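Local coordinates for putative exported protein (PDB 2PFZ), which binds pyroglutamic acid as an extracytoplasmic solute receptor, probably delivering it to a tripartite ATP-independent periplasmic (TRAP) transporter, at residues Lys93-Gln98 and Leu114-Trp119. Numbering follows the deposited sequence.
Sequences KLYQAQ and LYSVAW. With PCA (pyroglutamic acid), chain B.
Tyr95 overlaps Ser116 with the phenol end of its ring. The pair packs helix 88-107 against strand 111-118, an outermost strand of a three-stranded antiparallel sheet in this DctP-family, periplasmic binding protein fold. Tyr95 CG lies anti to the backbone N (chi1 170°), which carries the ring away from the helix to the strand. Tyr95 CZ and Tyr95 OH each lie 3.6 Å from Ser116 CB. The methylene meets the ring obliquely. Gln96 OE1 lies 3.3 Å above one face of the Tyr95 ring, near its rim, and Ser116 OG is on the opposite side.

No hydrogen bond links the two segments directly. Glu236 of helix 222-256 joins them instead: its OE1 is hydrogen-bonded to both Tyr95 OH and Ser116 N. Ser116 OG is hydrogen-bonded to Asn208 O on strand 207-213, and Ser116 O accepts a hydrogen bond from Trp240 NE1. The polar groups of this buried pair therefore find their partners on helix 222-256 and on strand 207-213. Further back on the strand a classic beta bulge sets Leu114 and Tyr115 together opposite the single residue Val210.

Just past the strand, Trp119 enters the ligand pocket. Its indole lies against pyroglutamic acid with one face. Asn208 OD1 is hydrogen-bonded to Trp119 NE1, a bond that should limit rotation of the indole. PCA CD lies 3.2 Å above the plane, away from the ring centre. The closest atoms are PCA OE and Trp119 CE3, 3.2 Å apart.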
# COMPACT_ATOMS: atom_id res chain seq x y z
N LYS A 93 1.87 4.97 13.85
CA LYS A 93 2.23 6.33 14.29
C LYS A 93 2.56 7.27 13.13
O LYS A 93 2.18 8.44 13.15
CB LYS A 93 3.37 6.25 15.29
CG LYS A 93 2.89 5.58 16.57
CD LYS A 93 3.96 5.31 17.57
CE LYS A 93 3.25 5.01 18.91
NZ LYS A 93 3.86 3.92 19.72
N LEU A 94 3.23 6.75 12.10
CA LEU A 94 3.50 7.56 10.91
C LEU A 94 2.19 7.96 10.27
O LEU A 94 2.01 9.10 9.88
CB LEU A 94 4.37 6.80 9.89
CG LEU A 94 4.80 7.61 8.65
CD1 LEU A 94 5.62 8.87 9.04
CD2 LEU A 94 5.61 6.70 7.71
N TYR A 95 1.29 7.00 10.16
CA TYR A 95 -0.06 7.25 9.65
C TYR A 95 -0.76 8.37 10.41
O TYR A 95 -1.31 9.29 9.80
CB TYR A 95 -0.87 5.94 9.73
CG TYR A 95 -2.38 6.06 9.47
CD1 TYR A 95 -2.91 7.02 8.59
CD2 TYR A 95 -3.26 5.17 10.07
CE1 TYR A 95 -4.30 7.10 8.34
CE2 TYR A 95 -4.66 5.24 9.84
CZ TYR A 95 -5.16 6.21 8.98
OH TYR A 95 -6.52 6.23 8.74
N GLN A 96 -0.80 8.27 11.74
CA GLN A 96 -1.47 9.29 12.56
C GLN A 96 -0.90 10.69 12.35
O GLN A 96 -1.66 11.66 12.29
CB GLN A 96 -1.43 8.88 14.04
CG GLN A 96 -2.26 7.63 14.36
CD GLN A 96 -3.69 7.67 13.81
OE1 GLN A 96 -4.04 6.95 12.87
NE2 GLN A 96 -4.52 8.49 14.41
N ALA A 97 0.42 10.78 12.20
CA ALA A 97 1.12 12.02 11.86
C ALA A 97 0.71 12.55 10.45
O ALA A 97 0.51 13.78 10.25
CB ALA A 97 2.62 11.77 11.91
N GLN A 98 0.56 11.63 9.51
CA GLN A 98 0.24 11.97 8.11
C GLN A 98 -1.22 12.33 7.90
O GLN A 98 -1.56 13.12 7.01
CB GLN A 98 0.53 10.74 7.24
CG GLN A 98 0.28 10.86 5.75
CD GLN A 98 0.43 9.50 5.04
OE1 GLN A 98 0.16 8.45 5.63
NE2 GLN A 98 0.86 9.52 3.77
N LEU A 114 -11.78 7.54 4.26
CA LEU A 114 -12.64 6.72 5.11
C LEU A 114 -11.82 5.88 6.08
O LEU A 114 -12.05 5.91 7.28
CB LEU A 114 -13.61 5.86 4.28
CG LEU A 114 -14.64 5.10 5.13
CD1 LEU A 114 -15.62 6.07 5.80
CD2 LEU A 114 -15.39 4.11 4.32
N TYR A 115 -10.86 5.13 5.57
CA TYR A 115 -9.92 4.41 6.42
C TYR A 115 -8.68 4.05 5.62
O TYR A 115 -8.70 4.10 4.40
CB TYR A 115 -10.57 3.20 7.03
CG TYR A 115 -10.85 2.04 6.12
CD1 TYR A 115 -12.08 1.90 5.47
CD2 TYR A 115 -9.89 1.02 5.93
CE1 TYR A 115 -12.36 0.80 4.67
CE2 TYR A 115 -10.17 -0.10 5.13
CZ TYR A 115 -11.40 -0.19 4.50
OH TYR A 115 -11.69 -1.28 3.71
N SER A 116 -7.60 3.72 6.33
CA SER A 116 -6.33 3.41 5.67
C SER A 116 -5.69 2.22 6.40
O SER A 116 -5.69 2.19 7.64
CB SER A 116 -5.39 4.62 5.71
OG SER A 116 -4.16 4.40 4.99
N VAL A 117 -5.21 1.23 5.64
CA VAL A 117 -4.54 0.11 6.27
C VAL A 117 -3.20 -0.24 5.64
O VAL A 117 -3.03 -0.14 4.45
CB VAL A 117 -5.43 -1.15 6.62
CG1 VAL A 117 -6.96 -0.98 6.34
CG2 VAL A 117 -4.84 -2.48 6.18
N ALA A 118 -2.25 -0.61 6.49
CA ALA A 118 -0.90 -0.91 6.03
C ALA A 118 -0.82 -2.31 5.45
O ALA A 118 -1.35 -3.26 6.02
CB ALA A 118 0.09 -0.80 7.19
N TRP A 119 -0.16 -2.41 4.30
CA TRP A 119 0.34 -3.68 3.78
C TRP A 119 1.44 -4.16 4.75
O TRP A 119 1.98 -3.36 5.51
CB TRP A 119 0.99 -3.46 2.41
CG TRP A 119 0.05 -3.29 1.24
CD1 TRP A 119 -0.49 -2.12 0.78
CD2 TRP A 119 -0.40 -4.32 0.37
NE1 TRP A 119 -1.26 -2.35 -0.34
CE2 TRP A 119 -1.24 -3.70 -0.60
CE3 TRP A 119 -0.21 -5.70 0.32
CZ2 TRP A 119 -1.85 -4.43 -1.62
CZ3 TRP A 119 -0.83 -6.42 -0.68
CH2 TRP A 119 -1.63 -5.78 -1.65
N PCA B . 1.78 -5.43 -2.48
CA PCA B . 1.31 -4.42 -3.45
CB PCA B . 1.67 -3.01 -2.98
CG PCA B . 2.43 -3.17 -1.68
CD PCA B . 2.39 -4.65 -1.43
OE PCA B . 2.82 -5.17 -0.39
C PCA B . 2.06 -4.68 -4.74
O PCA B . 1.67 -4.21 -5.82
OXT PCA B . 3.09 -5.37 -4.70